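Local atomic coordinates of alpha-L-rhamnosidase (PDB entry 6GSZ), a protein that probably hydrolyses terminal non-reducing alpha-L-rhamnose residues of alpha-L-rhamnosides, as a calcium-binding, multidomain glycoside hydrolase. Residues S210-I213 / K219-I222; R121-D126 / G224-L229; F393-F398 / D465-W470. All coordinates share one frame; numbering follows the deposited sequence.

Contact 1 of 3, residues S210-I213 / K219-I222; sequences SGRI and KRNI. With MAN (alpha-D-mannopyranose), chain B.
R212 and R220 lie against each other at the mouth of a short loop, their guanidinium planes turned 64° apart. CB of R212 sits over one face of the R220 guanidinium, while NH2 of R220 comes to the edge of the R212 group, 3.9 Å from R212 CD. Both chains bend at chi3, near +60° in R212 and 77° in R220; the bends bring R220 NH2 alongside R212 CD, and a water bridges R212 NE and R220 NH2. Another water ties R220 NH1 to R212 N, a third to S210 O. R212 NH2 makes a salt bridge to D265 and a hydrogen bond to Q372 O. Beneath the arginines, I213 and K219 form a single antiparallel hydrogen-bonded pair, I213 N to K219 O at 2.9 Å and K219 N back to I213 O; N221 N also hydrogen-bonds S210 O. I222 CD1 packs on I213 CB, 4.0 Å away. Outside, mannose of an attached glycan donates from O4 to R220 O and from O6 to N221 O. Both arms belong to the long loop between helix 207-210 and strand 228-237, with I213 facing W175 and Y264 and S210 touching H129.

Contact 2 of 3, residues R121-D126 / G224-L229; sequences RPTEVD and GDTLGL
T123 sets its hydroxyl anti to the backbone N (chi1 -159°), turning OG1 onto the backbone carbonyl of D225, while across the contact T226 has OG1 beside its own N (chi1 -58°), close to the methyl of T123. Here two connections of the beta fold of the rhamnosidase N-terminal region, of the galactose-binding-domain clan, meet. The loop 121-126 links strand 116-119 to strand 132-140; segment 224-229 runs from a loop into the first residues of strand 228-237. T123 OG1 donates to D225 O at 2.7 Å, and the donor lies in the carbonyl plane. The same hydroxyl accepts from a water that takes the N-H of L227, so OG1 reaches D225 O directly and L227 N through the water. T123 CG2 rests 3.8 Å from T226 OG1. That oxygen is itself committed to D225 OD1, which it meets from above the carboxylate plane, a bond that probably fixes the rotation of the T226 hydroxyl. Within 121-126, R121 forms a salt bridge to E124, whose carboxylate also bonds H129 and R130 N. T226 lies on A118 of strand 116-119, and L227 turns inward to I132 and V204. The contact is small and lies at the surface. In that salt bridge, R121 NH1 points its N-H straight at E124 OE2, 3.1 Å away with an N-H...O angle of 179°, though it comes to OE2 from above the carboxylate plane.

Contact 3 of 3, residues F393-F398 / D465-W470; sequences FTYHGF and DERLGW. With BGC (beta-D-glucopyranose), chain C.
Y395 O takes the N-H of R467 NH1 at 2.8 Å, with a donor angle of 159°. The nitrogen stands above the carbonyl plane, 52° out of it, whereas the oxygen lies close to the guanidinium plane. The same NH1 sits 3.4 Å above the centre of the Y395 ring, so one nitrogen meets both the backbone and the aromatic face of a single residue. R467 CZ is 4.6 Å from the ring centroid, a cation-pi contact, yet the guanidinium is steeply inclined, its plane 76° from that of the ring. The arginine chain is extended from CG to NE and runs past the tyrosine the opposite way, bringing CD to 3.5 Å from Y395 OH. At the other corner, NH2 donates to a water that also bonds H396 ND1, while NE is held by R464 O. Y395 stacks on F455, and H396 bonds D377. The contact joins the residues at the start of strand 396-398, in the concanavalin-like region, to the loop before helix 471-484 of the six-hairpin glycosidase region. Further on, W470 lays one face of its indole against the bound glucose, and its NE1 donates to E466 OE2. With NE, NH1 and NH2 each donating to a carbonyl or a water and its charge over an aromatic face, R467 is probably stabilised as a buried cation, which would help fix the loop carrying E466 and W470.

How the contacts relate
Contact 3 is fully buried, contact 1 partly so, and contact 2 lies at the surface, and their bonding differs: a cation over an aromatic ring inside; backbone hydrogen bonds, water-bridged arginines and a glycan further out; a single direct hydrogen bond, from a threonine hydroxyl, with waters beside it, at the rim. Contacts 1 and 2 share the connection leading to strand 228-237 and touch directly, S210 CB lying 3.3 Å from G224 O. H129 lies beside both, bonded to N221 of one and E124 of the other. Contact 1 also meets contact 3 through I213 CG2 and L468 CD2, and so stands between contact 2 and the sugar pocket, whereas contacts 2 and 3 do not touch.

Contact 1 of 3, residues S210-I213 / K219-I222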
ATOM      1  N   SER A 210     -20.829   5.809  -0.012  1.00 10.02           N
ATOM      2  CA  SER A 210     -21.862   6.647   0.612  1.00  9.63           C
ATOM      3  C   SER A 210     -21.632   6.925   2.103  1.00 10.77           C
ATOM      4  O   SER A 210     -22.447   7.659   2.672  1.00 11.26           O
ATOM      5  CB  SER A 210     -23.262   6.149   0.355  1.00 11.64           C
ATOM      6  OG  SER A 210     -23.436   4.852   0.885  1.00 11.93           O
ATOM      7  N   GLY A 211     -20.634   6.332   2.761  1.00 10.54           N
ATOM      8  CA  GLY A 211     -20.398   6.586   4.141  1.00 11.59           C
ATOM      9  C   GLY A 211     -19.860   7.972   4.449  1.00 10.43           C
ATOM     10  O   GLY A 211     -19.472   8.737   3.576  1.00 11.19           O
ATOM     11  N   ARG A 212     -19.788   8.275   5.743  1.00 10.84           N
ATOM     12  CA  ARG A 212     -19.233   9.542   6.231  1.00 11.43           C
ATOM     13  C   ARG A 212     -17.690   9.477   6.188  1.00 11.91           C
ATOM     14  O   ARG A 212     -17.103   8.734   6.935  1.00 12.86           O
ATOM     15  CB  ARG A 212     -19.738   9.878   7.634  1.00 12.32           C
ATOM     16  CG  ARG A 212     -19.370  11.278   8.104  1.00 12.97           C
ATOM     17  CD  ARG A 212     -19.933  11.566   9.501  1.00 14.27           C
ATOM     18  NE  ARG A 212     -19.439  10.649  10.518  1.00 14.00           N
ATOM     19  CZ  ARG A 212     -18.257  10.731  11.140  1.00 13.06           C
ATOM     20  NH1 ARG A 212     -17.504  11.813  10.980  1.00 14.19           N
ATOM     21  NH2 ARG A 212     -17.906   9.742  11.969  1.00 14.12           N
ATOM     22  N   ILE A 213     -17.100  10.283   5.299  1.00 10.28           N
ATOM     23  CA  ILE A 213     -15.661  10.254   5.078  1.00 10.55           C
ATOM     24  C   ILE A 213     -15.159  11.697   5.180  1.00 10.48           C
ATOM     25  O   ILE A 213     -15.786  12.636   4.701  1.00 12.10           O
ATOM     26  CB  ILE A 213     -15.296   9.569   3.738  1.00 11.53           C
ATOM     27  CG1 ILE A 213     -15.846   8.147   3.606  1.00 14.13           C
ATOM     28  CG2 ILE A 213     -13.802   9.576   3.448  1.00 12.58           C
ATOM     29  CD1 ILE A 213     -15.275   7.181   4.621  1.00 17.61           C
ATOM     30  N   LYS A 219     -18.274  14.226   5.296  1.00 12.89           N
ATOM     31  CA  LYS A 219     -19.433  14.323   4.430  1.00 13.42           C
ATOM     32  C   LYS A 219     -19.834  12.903   4.062  1.00 12.63           C
ATOM     33  O   LYS A 219     -18.993  12.036   3.892  1.00 12.42           O
ATOM     34  CB  LYS A 219     -19.126  15.093   3.139  1.00 19.05           C
ATOM     35  CG  LYS A 219     -18.702  16.540   3.348  1.00 23.85           C
ATOM     36  CD  LYS A 219     -18.398  17.308   2.059  1.00 30.05           C
ATOM     37  CE  LYS A 219     -18.016  18.751   2.330  1.00 41.33           C
ATOM     38  NZ  LYS A 219     -17.179  19.303   1.238  1.00 52.48           N
ATOM     39  N   ARG A 220     -21.149  12.662   3.978  1.00 12.97           N
ATOM     40  CA  ARG A 220     -21.624  11.379   3.538  1.00 12.64           C
ATOM     41  C   ARG A 220     -22.222  11.495   2.134  1.00 10.71           C
ATOM     42  O   ARG A 220     -22.357  12.599   1.568  1.00 12.17           O
ATOM     43  CB  ARG A 220     -22.571  10.720   4.530  1.00 14.55           C
ATOM     44  CG  ARG A 220     -23.877  11.456   4.713  1.00 15.90           C
ATOM     45  CD  ARG A 220     -24.904  10.694   5.581  1.00 18.05           C
ATOM     46  NE  ARG A 220     -24.582  10.781   7.007  1.00 21.71           N
ATOM     47  CZ  ARG A 220     -23.860   9.912   7.696  1.00 19.52           C
ATOM     48  NH1 ARG A 220     -23.455   8.771   7.150  1.00 23.66           N
ATOM     49  NH2 ARG A 220     -23.492  10.201   8.923  1.00 24.42           N
ATOM     50  N   ASN A 221     -22.582  10.331   1.567  1.00 11.40           N
ATOM     51  CA  ASN A 221     -23.227  10.276   0.244  1.00 11.95           C
ATOM     52  C   ASN A 221     -22.374  10.961  -0.822  1.00 11.61           C
ATOM     53  O   ASN A 221     -22.898  11.653  -1.712  1.00 11.88           O
ATOM     54  CB  ASN A 221     -24.648  10.856   0.296  1.00 13.31           C
ATOM     55  CG  ASN A 221     -25.518  10.099   1.262  1.00 13.34           C
ATOM     56  OD1 ASN A 221     -25.466   8.871   1.278  1.00 13.76           O
ATOM     57  ND2 ASN A 221     -26.346  10.823   2.024  1.00 12.86           N
ATOM     58  N   ILE A 222     -21.048  10.719  -0.767  1.00 10.92           N
ATOM     59  CA  ILE A 222     -20.144  11.475  -1.627  1.00 11.97           C
ATOM     60  C   ILE A 222     -20.332  11.061  -3.105  1.00  9.55           C
ATOM     61  O   ILE A 222     -20.353  11.918  -4.023  1.00 12.29           O
ATOM     62  CB  ILE A 222     -18.678  11.306  -1.172  1.00 12.07           C
ATOM     63  CG1 ILE A 222     -18.488  11.981   0.195  1.00 12.47           C
ATOM     64  CG2 ILE A 222     -17.711  11.888  -2.187  1.00 12.08           C
ATOM     65  CD1 ILE A 222     -17.160  11.689   0.871  1.00 13.99           C
TER
HETATM   66  C1  MAN B   4     -24.130  18.137  -0.485  0.70 31.04           C
HETATM   67  C2  MAN B   4     -23.809  18.002   0.999  0.70 32.59           C
HETATM   68  C3  MAN B   4     -22.568  17.141   1.211  0.70 32.87           C
HETATM   69  C4  MAN B   4     -22.725  15.805   0.451  0.70 31.50           C
HETATM   70  C5  MAN B   4     -23.017  16.085  -1.033  0.70 30.13           C
HETATM   71  C6  MAN B   4     -23.075  14.757  -1.803  0.70 24.41           C
HETATM   72  O2  MAN B   4     -24.927  17.429   1.678  0.70 32.46           O
HETATM   73  O3  MAN B   4     -22.369  16.963   2.596  0.70 33.88           O
HETATM   74  O4  MAN B   4     -21.538  15.010   0.429  0.70 21.64           O
HETATM   75  O5  MAN B   4     -24.225  16.863  -1.130  0.70 33.21           O
HETATM   76  O6  MAN B   4     -24.204  14.114  -1.243  0.70 29.87           O
HETATM   77  O   HOH W   1     -23.860   7.354   5.000  1.00 16.31           O
HETATM   78  O   HOH W   2     -19.509   8.826   0.826  1.00 10.83           O
HETATM   79  O   HOH W   3     -21.483   6.948   7.933  1.00 17.26           O
HETATM   80  O   HOH W   4     -21.778   8.922  10.934  1.00 21.95           O

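Contact 2 of 3, residues R121-D126 / G224-L229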
ATOM      1  N   ARG A 121     -36.744  -0.543  -0.195  1.00 12.61           N
ATOM      2  CA  ARG A 121     -36.706   0.223   1.066  1.00 13.09           C
ATOM      3  C   ARG A 121     -36.140   1.603   0.784  1.00 12.32           C
ATOM      4  O   ARG A 121     -35.114   1.708   0.145  1.00 14.32           O
ATOM      5  CB  ARG A 121     -35.838  -0.487   2.083  1.00 14.15           C
ATOM      6  CG  ARG A 121     -35.775   0.141   3.456  1.00 13.82           C
ATOM      7  CD  ARG A 121     -34.823  -0.655   4.328  1.00 15.38           C
ATOM      8  NE  ARG A 121     -34.698  -0.209   5.705  1.00 16.75           N
ATOM      9  CZ  ARG A 121     -33.751   0.580   6.177  1.00 19.86           C
ATOM     10  NH1 ARG A 121     -32.861   1.139   5.364  1.00 19.96           N
ATOM     11  NH2 ARG A 121     -33.722   0.820   7.484  1.00 24.56           N
ATOM     12  N   PRO A 122     -36.734   2.703   1.262  1.00 12.86           N
ATOM     13  CA  PRO A 122     -36.171   4.018   0.988  1.00 14.20           C
ATOM     14  C   PRO A 122     -34.794   4.186   1.635  1.00 13.94           C
ATOM     15  O   PRO A 122     -34.564   3.719   2.736  1.00 13.51           O
ATOM     16  CB  PRO A 122     -37.166   5.030   1.583  1.00 17.60           C
ATOM     17  CG  PRO A 122     -38.138   4.235   2.339  1.00 21.30           C
ATOM     18  CD  PRO A 122     -37.990   2.777   2.017  1.00 14.68           C
ATOM     19  N   THR A 123     -33.887   4.870   0.925  1.00 11.93           N
ATOM     20  CA  THR A 123     -32.587   5.172   1.510  1.00 13.02           C
ATOM     21  C   THR A 123     -32.774   6.207   2.647  1.00 13.26           C
ATOM     22  O   THR A 123     -33.685   7.057   2.651  1.00 14.82           O
ATOM     23  CB  THR A 123     -31.601   5.644   0.454  1.00 13.34           C
ATOM     24  OG1 THR A 123     -30.295   5.440   0.990  1.00 12.87           O
ATOM     25  CG2 THR A 123     -31.793   7.082   0.042  1.00 13.66           C
ATOM     26  N   GLU A 124     -31.878   6.153   3.618  1.00 12.42           N
ATOM     27  CA  GLU A 124     -31.898   7.075   4.708  1.00 12.97           C
ATOM     28  C   GLU A 124     -31.484   8.469   4.225  1.00 12.89           C
ATOM     29  O   GLU A 124     -30.578   8.617   3.359  1.00 14.21           O
ATOM     30  CB  GLU A 124     -30.938   6.643   5.812  1.00 14.24           C
ATOM     31  CG  GLU A 124     -31.265   5.296   6.437  1.00 14.56           C
ATOM     32  CD  GLU A 124     -30.707   4.040   5.786  1.00 14.38           C
ATOM     33  OE1 GLU A 124     -30.261   4.115   4.598  1.00 13.33           O
ATOM     34  OE2 GLU A 124     -30.694   2.983   6.504  1.00 14.07           O
ATOM     35  N   VAL A 125     -32.066   9.482   4.861  1.00 15.13           N
ATOM     36  CA  VAL A 125     -31.793  10.893   4.599  1.00 16.96           C
ATOM     37  C   VAL A 125     -30.953  11.449   5.755  1.00 16.20           C
ATOM     38  O   VAL A 125     -31.269  11.297   6.940  1.00 19.15           O
ATOM     39  CB  VAL A 125     -33.096  11.694   4.450  1.00 20.50           C
ATOM     40  CG1 VAL A 125     -32.809  13.181   4.272  1.00 23.22           C
ATOM     41  CG2 VAL A 125     -33.912  11.165   3.276  1.00 23.82           C
ATOM     42  N   ASP A 126     -29.798  12.010   5.383  1.00 16.57           N
ATOM     43  CA  ASP A 126     -28.900  12.736   6.320  1.00 18.33           C
ATOM     44  C   ASP A 126     -28.493  11.775   7.441  1.00 17.45           C
ATOM     45  O   ASP A 126     -28.431  12.149   8.601  1.00 19.31           O
ATOM     46  CB  ASP A 126     -29.573  14.011   6.839  1.00 23.81           C
ATOM     47  CG  ASP A 126     -29.781  15.090   5.775  1.00 34.82           C
ATOM     48  OD1 ASP A 126     -28.915  15.218   4.866  1.00 40.28           O
ATOM     49  OD2 ASP A 126     -30.809  15.817   5.858  1.00 45.92           O
ATOM     50  N   GLY A 224     -22.811   8.710  -4.144  1.00 11.64           N
ATOM     51  CA  GLY A 224     -24.222   8.345  -4.311  1.00 12.48           C
ATOM     52  C   GLY A 224     -24.813   8.263  -2.933  1.00 11.73           C
ATOM     53  O   GLY A 224     -24.124   8.319  -1.945  1.00 12.37           O
ATOM     54  N   ASP A 225     -26.146   8.127  -2.879  1.00 12.20           N
ATOM     55  CA  ASP A 225     -26.836   8.127  -1.588  1.00 13.36           C
ATOM     56  C   ASP A 225     -27.585   6.830  -1.355  1.00 10.97           C
ATOM     57  O   ASP A 225     -28.365   6.773  -0.377  1.00 13.09           O
ATOM     58  CB  ASP A 225     -27.794   9.309  -1.460  1.00 14.65           C
ATOM     59  CG  ASP A 225     -28.984   9.309  -2.388  1.00 18.65           C
ATOM     60  OD1 ASP A 225     -29.122   8.396  -3.212  1.00 15.60           O
ATOM     61  OD2 ASP A 225     -29.820  10.207  -2.190  1.00 27.47           O
ATOM     62  N   THR A 226     -27.419   5.825  -2.214  1.00 11.34           N
ATOM     63  CA  THR A 226     -28.235   4.601  -2.196  1.00 11.57           C
ATOM     64  C   THR A 226     -27.331   3.359  -2.342  1.00 11.84           C
ATOM     65  O   THR A 226     -26.478   3.305  -3.234  1.00 13.54           O
ATOM     66  CB  THR A 226     -29.317   4.646  -3.279  1.00 13.78           C
ATOM     67  OG1 THR A 226     -30.129   5.802  -3.066  1.00 13.66           O
ATOM     68  CG2 THR A 226     -30.203   3.411  -3.230  1.00 14.68           C
ATOM     69  N   LEU A 227     -27.447   2.372  -1.432  1.00 10.99           N
ATOM     70  CA  LEU A 227     -26.678   1.144  -1.563  1.00 10.99           C
ATOM     71  C   LEU A 227     -27.109   0.385  -2.822  1.00 11.56           C
ATOM     72  O   LEU A 227     -28.282   0.257  -3.105  1.00 12.29           O
ATOM     73  CB  LEU A 227     -26.888   0.245  -0.348  1.00 12.31           C
ATOM     74  CG  LEU A 227     -26.515   0.852   0.991  1.00 14.09           C
ATOM     75  CD1 LEU A 227     -26.725  -0.122   2.134  1.00 15.73           C
ATOM     76  CD2 LEU A 227     -25.115   1.353   0.996  1.00 14.21           C
ATOM     77  N   GLY A 228     -26.132  -0.087  -3.601  1.00 11.73           N
ATOM     78  CA  GLY A 228     -26.390  -0.759  -4.849  1.00 11.74           C
ATOM     79  C   GLY A 228     -25.513  -1.978  -5.074  1.00 10.85           C
ATOM     80  O   GLY A 228     -24.390  -2.025  -4.565  1.00 10.98           O
ATOM     81  N   LEU A 229     -26.018  -2.924  -5.862  1.00 10.24           N
ATOM     82  CA  LEU A 229     -25.315  -4.185  -6.160  1.00 10.31           C
ATOM     83  C   LEU A 229     -25.319  -4.384  -7.683  1.00 10.46           C
ATOM     84  O   LEU A 229     -26.345  -4.252  -8.339  1.00 11.31           O
ATOM     85  CB  LEU A 229     -26.097  -5.346  -5.527  1.00 11.90           C
ATOM     86  CG  LEU A 229     -25.619  -6.748  -5.895  1.00 12.49           C
ATOM     87  CD1 LEU A 229     -24.205  -6.997  -5.407  1.00 13.12           C
ATOM     88  CD2 LEU A 229     -26.577  -7.795  -5.402  1.00 13.40           C
TER
HETATM   89  O   HOH W   5     -29.468   2.777   0.838  1.00 14.17           O
HETATM   90  O   HOH W   6     -30.190  10.431   1.125  1.00 30.91           O

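Contact 3 of 3, residues F393-F398 / D465-W470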
ATOM      1  N   PHE A 393     -18.201  -4.113   7.564  1.00 10.94           N
ATOM      2  CA  PHE A 393     -17.933  -2.927   6.709  1.00 10.44           C
ATOM      3  C   PHE A 393     -17.264  -1.791   7.485  1.00 10.32           C
ATOM      4  O   PHE A 393     -17.415  -0.595   7.126  1.00 12.60           O
ATOM      5  CB  PHE A 393     -19.217  -2.445   6.039  1.00 10.07           C
ATOM      6  CG  PHE A 393     -19.942  -3.539   5.291  1.00 10.49           C
ATOM      7  CD1 PHE A 393     -19.351  -4.185   4.216  1.00 11.67           C
ATOM      8  CD2 PHE A 393     -21.215  -3.965   5.697  1.00 11.17           C
ATOM      9  CE1 PHE A 393     -20.023  -5.195   3.538  1.00 11.64           C
ATOM     10  CE2 PHE A 393     -21.870  -4.993   5.029  1.00 12.64           C
ATOM     11  CZ  PHE A 393     -21.282  -5.593   3.939  1.00 11.99           C
ATOM     12  N   THR A 394     -16.485  -2.155   8.501  1.00 10.56           N
ATOM     13  CA  THR A 394     -15.712  -1.165   9.248  1.00 10.78           C
ATOM     14  C   THR A 394     -14.276  -1.678   9.372  1.00 11.38           C
ATOM     15  O   THR A 394     -14.003  -2.843   9.147  1.00 13.14           O
ATOM     16  CB  THR A 394     -16.332  -0.898  10.634  1.00 12.03           C
ATOM     17  OG1 THR A 394     -15.686   0.208  11.264  1.00 11.86           O
ATOM     18  CG2 THR A 394     -16.198  -2.083  11.555  1.00 13.11           C
ATOM     19  N   TYR A 395     -13.383  -0.806   9.864  1.00 10.57           N
ATOM     20  CA  TYR A 395     -12.094  -1.294  10.328  1.00 10.84           C
ATOM     21  C   TYR A 395     -11.566  -0.300  11.354  1.00 11.60           C
ATOM     22  O   TYR A 395     -12.005   0.849  11.360  1.00 10.72           O
ATOM     23  CB  TYR A 395     -11.098  -1.533   9.172  1.00 11.92           C
ATOM     24  CG  TYR A 395     -10.498  -0.331   8.486  1.00 10.83           C
ATOM     25  CD1 TYR A 395     -11.098   0.400   7.474  1.00 11.28           C
ATOM     26  CD2 TYR A 395      -9.191   0.018   8.793  1.00 11.47           C
ATOM     27  CE1 TYR A 395     -10.417   1.383   6.770  1.00 11.88           C
ATOM     28  CE2 TYR A 395      -8.519   1.030   8.133  1.00 10.97           C
ATOM     29  CZ  TYR A 395      -9.114   1.699   7.096  1.00 11.91           C
ATOM     30  OH  TYR A 395      -8.438   2.644   6.366  1.00 13.09           O
ATOM     31  N   HIS A 396     -10.608  -0.754  12.168  1.00 11.42           N
ATOM     32  CA  HIS A 396     -10.069   0.074  13.236  1.00 11.29           C
ATOM     33  C   HIS A 396      -8.543  -0.060  13.280  1.00 11.36           C
ATOM     34  O   HIS A 396      -8.007  -1.087  12.907  1.00 12.59           O
ATOM     35  CB  HIS A 396     -10.655  -0.339  14.584  1.00 12.29           C
ATOM     36  CG  HIS A 396     -12.104  -0.674  14.594  1.00 12.43           C
ATOM     37  ND1 HIS A 396     -13.101   0.213  14.245  1.00 12.83           N
ATOM     38  CD2 HIS A 396     -12.682  -1.847  14.882  1.00 13.18           C
ATOM     39  CE1 HIS A 396     -14.273  -0.416  14.412  1.00 12.75           C
ATOM     40  NE2 HIS A 396     -14.049  -1.669  14.815  1.00 12.41           N
ATOM     41  N   GLY A 397      -7.917   0.959  13.848  1.00 10.80           N
ATOM     42  CA  GLY A 397      -6.484   0.943  14.121  1.00 12.41           C
ATOM     43  C   GLY A 397      -6.308   0.973  15.633  1.00 13.26           C
ATOM     44  O   GLY A 397      -6.760   1.899  16.261  1.00 13.37           O
ATOM     45  N   PHE A 398      -5.715  -0.074  16.229  1.00 12.21           N
ATOM     46  CA  PHE A 398      -5.749  -0.219  17.677  1.00 12.92           C
ATOM     47  C   PHE A 398      -4.731  -1.230  18.200  1.00 13.65           C
ATOM     48  O   PHE A 398      -4.372  -2.177  17.506  1.00 13.18           O
ATOM     49  CB  PHE A 398      -7.152  -0.672  18.097  1.00 13.15           C
ATOM     50  CG  PHE A 398      -7.550  -2.064  17.666  1.00 12.95           C
ATOM     51  CD1 PHE A 398      -7.983  -2.304  16.377  1.00 12.70           C
ATOM     52  CD2 PHE A 398      -7.506  -3.151  18.525  1.00 12.75           C
ATOM     53  CE1 PHE A 398      -8.321  -3.571  15.946  1.00 13.03           C
ATOM     54  CE2 PHE A 398      -7.881  -4.424  18.106  1.00 13.94           C
ATOM     55  CZ  PHE A 398      -8.302  -4.636  16.812  1.00 13.73           C
ATOM     56  N   ASP A 465     -10.712   9.859  12.019  1.00 11.52           N
ATOM     57  CA  ASP A 465     -11.661  10.284  10.991  1.00 11.59           C
ATOM     58  C   ASP A 465     -10.935  10.882   9.794  1.00 11.87           C
ATOM     59  O   ASP A 465     -11.141  11.994   9.446  1.00 11.70           O
ATOM     60  CB  ASP A 465     -12.684  11.253  11.577  1.00 12.76           C
ATOM     61  CG  ASP A 465     -12.096  12.488  12.237  1.00 14.59           C
ATOM     62  OD1 ASP A 465     -10.848  12.535  12.410  1.00 13.34           O
ATOM     63  OD2 ASP A 465     -12.854  13.383  12.564  1.00 13.34           O
ATOM     64  N   GLU A 466     -10.052  10.087   9.218  1.00 10.54           N
ATOM     65  CA  GLU A 466      -9.240  10.531   8.065  1.00 11.29           C
ATOM     66  C   GLU A 466      -9.060   9.314   7.160  1.00 10.57           C
ATOM     67  O   GLU A 466      -9.957   8.962   6.460  1.00 11.15           O
ATOM     68  CB  GLU A 466      -7.972  11.235   8.576  1.00 10.91           C
ATOM     69  CG  GLU A 466      -7.239  12.041   7.517  1.00 12.58           C
ATOM     70  CD  GLU A 466      -6.378  13.161   8.060  1.00 13.27           C
ATOM     71  OE1 GLU A 466      -6.238  13.254   9.284  1.00 13.10           O
ATOM     72  OE2 GLU A 466      -5.863  13.941   7.257  1.00 12.83           O
ATOM     73  N   ARG A 467      -7.858   8.715   7.133  1.00  9.51           N
ATOM     74  CA  ARG A 467      -7.610   7.483   6.345  1.00 11.07           C
ATOM     75  C   ARG A 467      -7.772   7.823   4.866  1.00  9.61           C
ATOM     76  O   ARG A 467      -8.420   7.106   4.125  1.00 10.61           O
ATOM     77  CB  ARG A 467      -8.462   6.292   6.817  1.00 11.54           C
ATOM     78  CG  ARG A 467      -8.785   6.233   8.305  1.00 11.75           C
ATOM     79  CD  ARG A 467      -9.610   5.031   8.651  1.00 12.03           C
ATOM     80  NE  ARG A 467     -10.166   5.152   9.971  1.00 11.28           N
ATOM     81  CZ  ARG A 467     -10.891   4.197  10.539  1.00 11.65           C
ATOM     82  NH1 ARG A 467     -11.075   3.055   9.917  1.00 10.94           N
ATOM     83  NH2 ARG A 467     -11.434   4.373  11.739  1.00 12.11           N
ATOM     84  N   LEU A 468      -7.112   8.915   4.436  1.00 10.23           N
ATOM     85  CA  LEU A 468      -7.235   9.400   3.073  1.00  9.84           C
ATOM     86  C   LEU A 468      -5.917   9.152   2.329  1.00  8.86           C
ATOM     87  O   LEU A 468      -4.829   8.978   2.961  1.00 10.91           O
ATOM     88  CB  LEU A 468      -7.519  10.908   3.086  1.00  9.83           C
ATOM     89  CG  LEU A 468      -8.710  11.332   3.946  1.00 10.44           C
ATOM     90  CD1 LEU A 468      -8.841  12.840   3.973  1.00 11.87           C
ATOM     91  CD2 LEU A 468     -10.024  10.674   3.477  1.00 10.89           C
ATOM     92  N   GLY A 469      -6.025   9.169   1.003  1.00  8.89           N
ATOM     93  CA  GLY A 469      -4.833   8.900   0.173  1.00 10.17           C
ATOM     94  C   GLY A 469      -3.913  10.102   0.024  1.00 10.27           C
ATOM     95  O   GLY A 469      -3.811  10.684  -1.057  1.00 10.04           O
ATOM     96  N   TRP A 470      -3.342  10.523   1.156  1.00 10.85           N
ATOM     97  CA  TRP A 470      -2.498  11.724   1.176  1.00 10.11           C
ATOM     98  C   TRP A 470      -1.246  11.564   0.285  1.00  9.54           C
ATOM     99  O   TRP A 470      -0.439  10.637   0.423  1.00 10.83           O
ATOM    100  CB  TRP A 470      -2.132  12.079   2.605  1.00 10.41           C
ATOM    101  CG  TRP A 470      -3.208  12.851   3.318  1.00 10.58           C
ATOM    102  CD1 TRP A 470      -4.136  12.373   4.195  1.00 11.06           C
ATOM    103  CD2 TRP A 470      -3.418  14.264   3.235  1.00 10.85           C
ATOM    104  NE1 TRP A 470      -4.904  13.404   4.660  1.00 12.51           N
ATOM    105  CE2 TRP A 470      -4.505  14.576   4.075  1.00 12.79           C
ATOM    106  CE3 TRP A 470      -2.796  15.279   2.525  1.00 12.78           C
ATOM    107  CZ2 TRP A 470      -4.957  15.880   4.227  1.00 13.63           C
ATOM    108  CZ3 TRP A 470      -3.237  16.570   2.665  1.00 13.32           C
ATOM    109  CH2 TRP A 470      -4.331  16.860   3.504  1.00 14.27           C
TER
HETATM  110  C2  BGC C 968      -1.107  13.722   6.407  0.70 21.40           C
HETATM  111  C3  BGC C 968      -0.391  14.934   5.881  0.70 25.42           C
HETATM  112  C4  BGC C 968      -1.201  16.199   5.713  0.70 26.12           C
HETATM  113  C5  BGC C 968      -1.898  16.360   6.975  0.70 22.33           C
HETATM  114  C6  BGC C 968      -2.672  17.656   6.832  0.70 25.89           C
HETATM  115  C1  BGC C 968      -1.927  14.100   7.628  0.70 26.18           C
HETATM  116  O1  BGC C 968      -2.482  12.922   8.179  0.70 14.80           O
HETATM  117  O2  BGC C 968      -0.199  12.850   7.037  0.70 29.23           O
HETATM  118  O3  BGC C 968      -0.044  14.665   4.629  0.70 14.73           O
HETATM  119  O4  BGC C 968      -0.485  17.402   5.347  0.70 25.27           O
HETATM  120  O5  BGC C 968      -2.751  15.239   7.376  0.70 37.28           O
HETATM  121  O6  BGC C 968      -3.503  17.808   7.988  0.70 26.27           O
HETATM  122  O   HOH W   7     -13.485   2.636  13.020  1.00 12.57           O